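Local coordinates for TATA-box-binding protein (Methanococcus jannaschii, PDB 2Z8U) that probably activates archaeal transcription by binding specifically to the TATA-box promoter element near the start site, as a general initiation factor for RNA polymerase, at residues Ala113-Pro119 with Ile154-Val160; Glu12-Val16 with Glu168-Lys172. All blocks are in the same frame, centred on the assembly; numbering follows the deposited sequence.

Contact 1: Ala113-Pro119 with Ile154-Val160; sequences ADLGIEP and IFGSGKV
Ala113 and Val160 form an antiparallel hydrogen-bonded pair, with Ala113 N reaching Val160 O at 3.0 Å and Val160 N reaching Ala113 O at 2.9 Å. Beyond the neighbouring non-hydrogen-bonded pair, Asp114 and Lys159, a third backbone bond runs from Leu115 N to Gly158 O at 2.8 Å; it is nearly straight (168° at the hydrogen), although the donor stands well off the carbonyl plane. The partner strand emerges from a hairpin turn, type I with a G1 bulge, Phe155 to Gly158. Ser157 OG braces this turn by accepting from Lys159 N, an ST turn. Gly158 is wedged so closely under Ile117 O (3.1 Å from Gly158 CA) that a beta carbon there would collide with it.

Apolar contacts fill the space beneath. With CG beside its own backbone N (chi1 -71°), Leu115 lies across Val160 at about a right angle, Leu115 CG meeting Val160 CG2 at 3.5 Å, while its CD1 branch turns to Ile154 CG2. Pro119 comes to the same methyl with its ring CG, which also rests on Phe155 O at 3.3 Å. Cutting Leu115 back to an alanine would probably open a gap between Val160 and Ile154, depriving both CG2 methyls of their shared neighbour.

Polar groups contribute little by direct side-chain bonding: Asp114 OD1 lies over the backbone of Lys159, but the charged ends stay apart. At the turn, one water donates to both Pro119 O and Gly156 O.

Helix 168-183 covers the side of Ala113 and Leu115 through Leu175 and Leu179, its Ile182 reaches Ile117 and Ile154, and helix 121-127 closes over Pro119 and Ile154.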
loop_
_atom_site.group_PDB
_atom_site.type_symbol
_atom_site.label_atom_id
_atom_site.label_comp_id
_atom_site.label_asym_id
_atom_site.label_seq_id
_atom_site.Cartn_x
_atom_site.Cartn_y
_atom_site.Cartn_z
ATOM N N ALA B 113 -9.296 20.782 -28.462
ATOM C CA ALA B 113 -9.066 20.522 -29.866
ATOM C C ALA B 113 -10.117 19.520 -30.348
ATOM O O ALA B 113 -10.866 18.955 -29.566
ATOM C CB ALA B 113 -7.663 20.011 -30.098
ATOM N N ASP B 114 -10.203 19.339 -31.653
ATOM C CA ASP B 114 -11.155 18.384 -32.182
ATOM C C ASP B 114 -10.384 17.404 -33.029
ATOM O O ASP B 114 -9.566 17.804 -33.864
ATOM C CB ASP B 114 -12.268 19.092 -32.963
ATOM C CG ASP B 114 -13.357 19.631 -32.046
ATOM O OD1 ASP B 114 -14.225 18.862 -31.615
ATOM O OD2 ASP B 114 -13.359 20.829 -31.742
ATOM N N LEU B 115 -10.594 16.115 -32.760
ATOM C CA LEU B 115 -9.835 15.065 -33.451
ATOM C C LEU B 115 -10.143 15.012 -34.954
ATOM O O LEU B 115 -9.294 14.600 -35.735
ATOM C CB LEU B 115 -10.117 13.695 -32.839
ATOM C CG LEU B 115 -9.570 13.360 -31.438
ATOM C CD1 LEU B 115 -10.002 11.940 -31.077
ATOM C CD2 LEU B 115 -8.048 13.504 -31.365
ATOM N N GLY B 116 -11.351 15.416 -35.342
ATOM C CA GLY B 116 -11.790 15.294 -36.760
ATOM C C GLY B 116 -12.466 13.958 -37.032
ATOM O O GLY B 116 -13.049 13.731 -38.127
ATOM N N ILE B 117 -12.419 13.080 -36.026
ATOM C CA ILE B 117 -13.122 11.793 -36.066
ATOM C C ILE B 117 -13.877 11.565 -34.771
ATOM O O ILE B 117 -13.551 12.166 -33.733
ATOM C CB ILE B 117 -12.165 10.588 -36.335
ATOM C CG1 ILE B 117 -11.055 10.532 -35.280
ATOM C CG2 ILE B 117 -11.565 10.670 -37.744
ATOM C CD1 ILE B 117 -11.038 9.271 -34.486
ATOM N N GLU B 118 -14.900 10.728 -34.836
ATOM C CA GLU B 118 -15.624 10.287 -33.653
ATOM C C GLU B 118 -14.993 8.979 -33.164
ATOM O O GLU B 118 -15.230 7.919 -33.752
ATOM C CB GLU B 118 -17.112 10.148 -33.944
ATOM C CG GLU B 118 -17.769 11.447 -34.418
ATOM C CD GLU B 118 -19.181 11.239 -34.898
ATOM O OE1 GLU B 118 -19.642 10.076 -34.963
ATOM O OE2 GLU B 118 -19.846 12.227 -35.222
ATOM N N PRO B 119 -14.138 9.066 -32.120
ATOM C CA PRO B 119 -13.320 7.925 -31.687
ATOM C C PRO B 119 -14.116 6.782 -31.069
ATOM O O PRO B 119 -15.171 7.006 -30.454
ATOM C CB PRO B 119 -12.389 8.549 -30.630
ATOM C CG PRO B 119 -13.133 9.697 -30.117
ATOM C CD PRO B 119 -13.879 10.262 -31.286
ATOM N N ILE B 154 -10.856 12.603 -23.721
ATOM C CA ILE B 154 -11.279 12.445 -25.105
ATOM C C ILE B 154 -12.737 12.031 -25.121
ATOM O O ILE B 154 -13.102 11.039 -24.478
ATOM C CB ILE B 154 -10.454 11.356 -25.820
ATOM C CG1 ILE B 154 -8.950 11.679 -25.756
ATOM C CG2 ILE B 154 -10.959 11.212 -27.269
ATOM C CD1 ILE B 154 -8.014 10.538 -26.189
ATOM N N PHE B 155 -13.551 12.758 -25.883
ATOM C CA PHE B 155 -14.989 12.501 -25.956
ATOM C C PHE B 155 -15.381 11.814 -27.260
ATOM O O PHE B 155 -14.657 11.925 -28.260
ATOM C CB PHE B 155 -15.760 13.809 -25.721
ATOM C CG PHE B 155 -15.467 14.416 -24.382
ATOM C CD1 PHE B 155 -16.093 13.918 -23.242
ATOM C CD2 PHE B 155 -14.491 15.402 -24.240
ATOM C CE1 PHE B 155 -15.790 14.425 -21.975
ATOM C CE2 PHE B 155 -14.180 15.923 -22.967
ATOM C CZ PHE B 155 -14.842 15.436 -21.843
ATOM N N GLY B 156 -16.498 11.073 -27.227
ATOM C CA GLY B 156 -17.004 10.345 -28.415
ATOM C C GLY B 156 -17.286 11.275 -29.589
ATOM O O GLY B 156 -17.319 10.848 -30.746
ATOM N N SER B 157 -17.478 12.556 -29.290
ATOM C CA SER B 157 -17.723 13.566 -30.322
ATOM C C SER B 157 -16.462 13.860 -31.151
ATOM O O SER B 157 -16.556 14.388 -32.262
ATOM C CB SER B 157 -18.195 14.874 -29.660
ATOM O OG SER B 157 -17.200 15.401 -28.802
ATOM N N GLY B 158 -15.291 13.544 -30.599
ATOM C CA GLY B 158 -14.019 13.973 -31.197
ATOM C C GLY B 158 -13.370 15.127 -30.433
ATOM O O GLY B 158 -12.202 15.414 -30.639
ATOM N N LYS B 159 -14.117 15.775 -29.541
ATOM C CA LYS B 159 -13.539 16.826 -28.671
ATOM C C LYS B 159 -12.495 16.236 -27.733
ATOM O O LYS B 159 -12.677 15.142 -27.183
ATOM C CB LYS B 159 -14.620 17.554 -27.867
ATOM C CG LYS B 159 -14.138 18.795 -27.017
ATOM C CD LYS B 159 -15.386 19.675 -26.710
ATOM C CE LYS B 159 -15.050 21.108 -26.434
ATOM N NZ LYS B 159 -16.270 21.976 -26.629
ATOM N N VAL B 160 -11.400 16.976 -27.566
ATOM C CA VAL B 160 -10.294 16.587 -26.685
ATOM C C VAL B 160 -10.067 17.780 -25.767
ATOM O O VAL B 160 -10.058 18.934 -26.230
ATOM C CB VAL B 160 -8.998 16.357 -27.507
ATOM C CG1 VAL B 160 -7.800 16.165 -26.606
ATOM C CG2 VAL B 160 -9.157 15.164 -28.429
HETATM O O HOH W 1 -17.647 8.183 -30.812
#

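Contact 2: Glu12-Val16 with Glu168-Lys172; sequences EIKIV and EEDAK
Ile13 sets its side chain against Ala171, methyl to methyl, with Ile13 CG2 3.7 Å from Ala171 CB. Its other branch runs over the peptide that follows: CG1 lies 3.6 Å from Ala171 O, and CD1 stays beside the same oxygen. The two branches from CB thus share Ala171, CG2 on its methyl and the CG1-CD1 arm on its carbonyl. Two residues on, Ile15 approaches the first turn of the helix, where Ile15 CG1 meets Glu168 CG at 3.9 Å and the two side chains slant across each other. Ile15 CD1 also faces Ala171 CB, at a longer 4.4 Å.

In the saddle-shaped fold of the TBP family, two repeats share one curved antiparallel sheet, with long helices lying on its convex face. Here strand 14-23 of the first repeat, with the residue leading into it, meets helix 168-183 of the second, so the contact bridges the repeats about 13 Å from the centre of the chain. The small Ala171 side chain lets Ile13 come up to the helix backbone.

Glu168 CG, anti to its own backbone N (chi1 -152°), is carried towards Ile15; the bend at chi2 (-95°) then turns the carboxylate towards Lys172, one helical turn on. Lys172 NZ and Glu168 OE1 form a salt bridge at 3.4 Å, its hydrogen bond weak. An acidic group in the first turn is probably also favoured by the helix dipole.

Ser167 OG bonds to Asp170 N, Asp170 forms a salt bridge with Arg173, and Leu165 packs on Ala171. The strand in turn is fixed by backbone bonds of Lys14 with Thr112 and Val16 with Val110, while Ala111 lies against both isoleucines and Met109 against Ile15. Val16 packs on Glu134 of the second subunit.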
loop_
_atom_site.group_PDB
_atom_site.type_symbol
_atom_site.label_atom_id
_atom_site.label_comp_id
_atom_site.label_asym_id
_atom_site.label_seq_id
_atom_site.Cartn_x
_atom_site.Cartn_y
_atom_site.Cartn_z
ATOM N N GLU B 12 -6.374 21.742 -34.136
ATOM C CA GLU B 12 -5.627 22.878 -33.622
ATOM C C GLU B 12 -5.996 23.144 -32.170
ATOM O O GLU B 12 -7.138 22.924 -31.782
ATOM C CB GLU B 12 -5.931 24.106 -34.488
ATOM C CG GLU B 12 -4.879 25.185 -34.409
ATOM C CD GLU B 12 -5.107 26.326 -35.399
ATOM O OE1 GLU B 12 -4.609 27.427 -35.116
ATOM O OE2 GLU B 12 -5.781 26.137 -36.427
ATOM N N ILE B 13 -5.026 23.626 -31.386
ATOM C CA ILE B 13 -5.201 23.948 -29.975
ATOM C C ILE B 13 -5.861 25.315 -29.779
ATOM O O ILE B 13 -5.438 26.307 -30.377
ATOM C CB ILE B 13 -3.817 23.921 -29.229
ATOM C CG1 ILE B 13 -3.317 22.479 -29.038
ATOM C CG2 ILE B 13 -3.824 24.759 -27.935
ATOM C CD1 ILE B 13 -4.261 21.531 -28.273
ATOM N N LYS B 14 -6.902 25.350 -28.954
ATOM C CA LYS B 14 -7.482 26.605 -28.464
ATOM C C LYS B 14 -7.362 26.625 -26.955
ATOM O O LYS B 14 -7.783 25.672 -26.299
ATOM C CB LYS B 14 -8.959 26.705 -28.871
ATOM C CG LYS B 14 -9.702 27.872 -28.209
ATOM C CD LYS B 14 -11.055 28.141 -28.881
ATOM C CE LYS B 14 -11.713 29.417 -28.329
ATOM N NZ LYS B 14 -10.728 30.519 -28.045
ATOM N N ILE B 15 -6.785 27.700 -26.399
ATOM C CA ILE B 15 -6.684 27.846 -24.952
ATOM C C ILE B 15 -8.011 28.435 -24.490
ATOM O O ILE B 15 -8.507 29.427 -25.058
ATOM C CB ILE B 15 -5.500 28.751 -24.552
ATOM C CG1 ILE B 15 -4.184 28.203 -25.139
ATOM C CG2 ILE B 15 -5.452 28.970 -23.022
ATOM C CD1 ILE B 15 -3.817 26.819 -24.670
ATOM N N VAL B 16 -8.625 27.780 -23.521
ATOM C CA VAL B 16 -9.955 28.179 -23.088
ATOM C C VAL B 16 -9.860 28.898 -21.760
ATOM O O VAL B 16 -10.572 29.871 -21.520
ATOM C CB VAL B 16 -10.954 26.992 -23.070
ATOM C CG1 VAL B 16 -12.227 27.367 -22.324
ATOM C CG2 VAL B 16 -11.316 26.584 -24.506
ATOM N N GLU B 168 1.340 27.055 -23.932
ATOM C CA GLU B 168 0.719 26.857 -25.228
ATOM C C GLU B 168 1.557 25.907 -26.114
ATOM O O GLU B 168 1.010 25.054 -26.802
ATOM C CB GLU B 168 0.508 28.233 -25.876
ATOM C CG GLU B 168 -0.659 28.301 -26.840
ATOM C CD GLU B 168 -0.232 28.091 -28.271
ATOM O OE1 GLU B 168 0.975 28.255 -28.555
ATOM O OE2 GLU B 168 -1.104 27.763 -29.108
ATOM N N GLU B 169 2.882 26.048 -26.076
ATOM C CA GLU B 169 3.786 25.121 -26.788
ATOM C C GLU B 169 3.646 23.673 -26.319
ATOM O O GLU B 169 3.626 22.743 -27.138
ATOM C CB GLU B 169 5.246 25.565 -26.684
ATOM C CG GLU B 169 5.652 26.189 -25.352
ATOM C CD GLU B 169 5.458 27.713 -25.309
ATOM O OE1 GLU B 169 6.447 28.422 -25.014
ATOM O OE2 GLU B 169 4.326 28.198 -25.549
ATOM N N ASP B 170 3.555 23.480 -25.007
ATOM C CA ASP B 170 3.258 22.146 -24.467
ATOM C C ASP B 170 1.898 21.608 -24.916
ATOM O O ASP B 170 1.736 20.407 -25.028
ATOM C CB ASP B 170 3.291 22.127 -22.939
ATOM C CG ASP B 170 4.693 22.006 -22.373
ATOM O OD1 ASP B 170 5.648 21.702 -23.123
ATOM O OD2 ASP B 170 4.835 22.248 -21.161
ATOM N N ALA B 171 0.914 22.483 -25.119
ATOM C CA ALA B 171 -0.425 22.039 -25.567
ATOM C C ALA B 171 -0.354 21.419 -26.952
ATOM O O ALA B 171 -1.004 20.393 -27.237
ATOM C CB ALA B 171 -1.422 23.216 -25.565
ATOM N N LYS B 172 0.434 22.068 -27.807
ATOM C CA LYS B 172 0.704 21.598 -29.168
ATOM C C LYS B 172 1.407 20.243 -29.163
ATOM O O LYS B 172 1.030 19.344 -29.914
ATOM C CB LYS B 172 1.558 22.621 -29.921
ATOM C CG LYS B 172 0.791 23.832 -30.434
ATOM C CD LYS B 172 1.753 24.891 -30.962
ATOM C CE LYS B 172 1.027 26.176 -31.272
ATOM N NZ LYS B 172 1.991 27.253 -31.648
#

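Both contacts involve one antiparallel sheet, in which strands 14-23 and 105-114 are neighbours; helix 168-183, which follows strand 159-163 in the chain, supplies one side of contact 2 and covers contact 1. Contact 1 stays within the second repeat, is partly buried and joins the end of one strand and the start of another, with the loops beyond, by backbone hydrogen bonds backed by an apolar cluster. Contact 2 is smaller and nearer the surface; it joins a strand and the residue before it to a helix across the repeats through side-chain packing, its salt bridge confined to the helix. They touch where Ala113 CB lies 3.4 Å from Glu12 O and 4.1 Å from Ile13 CD1.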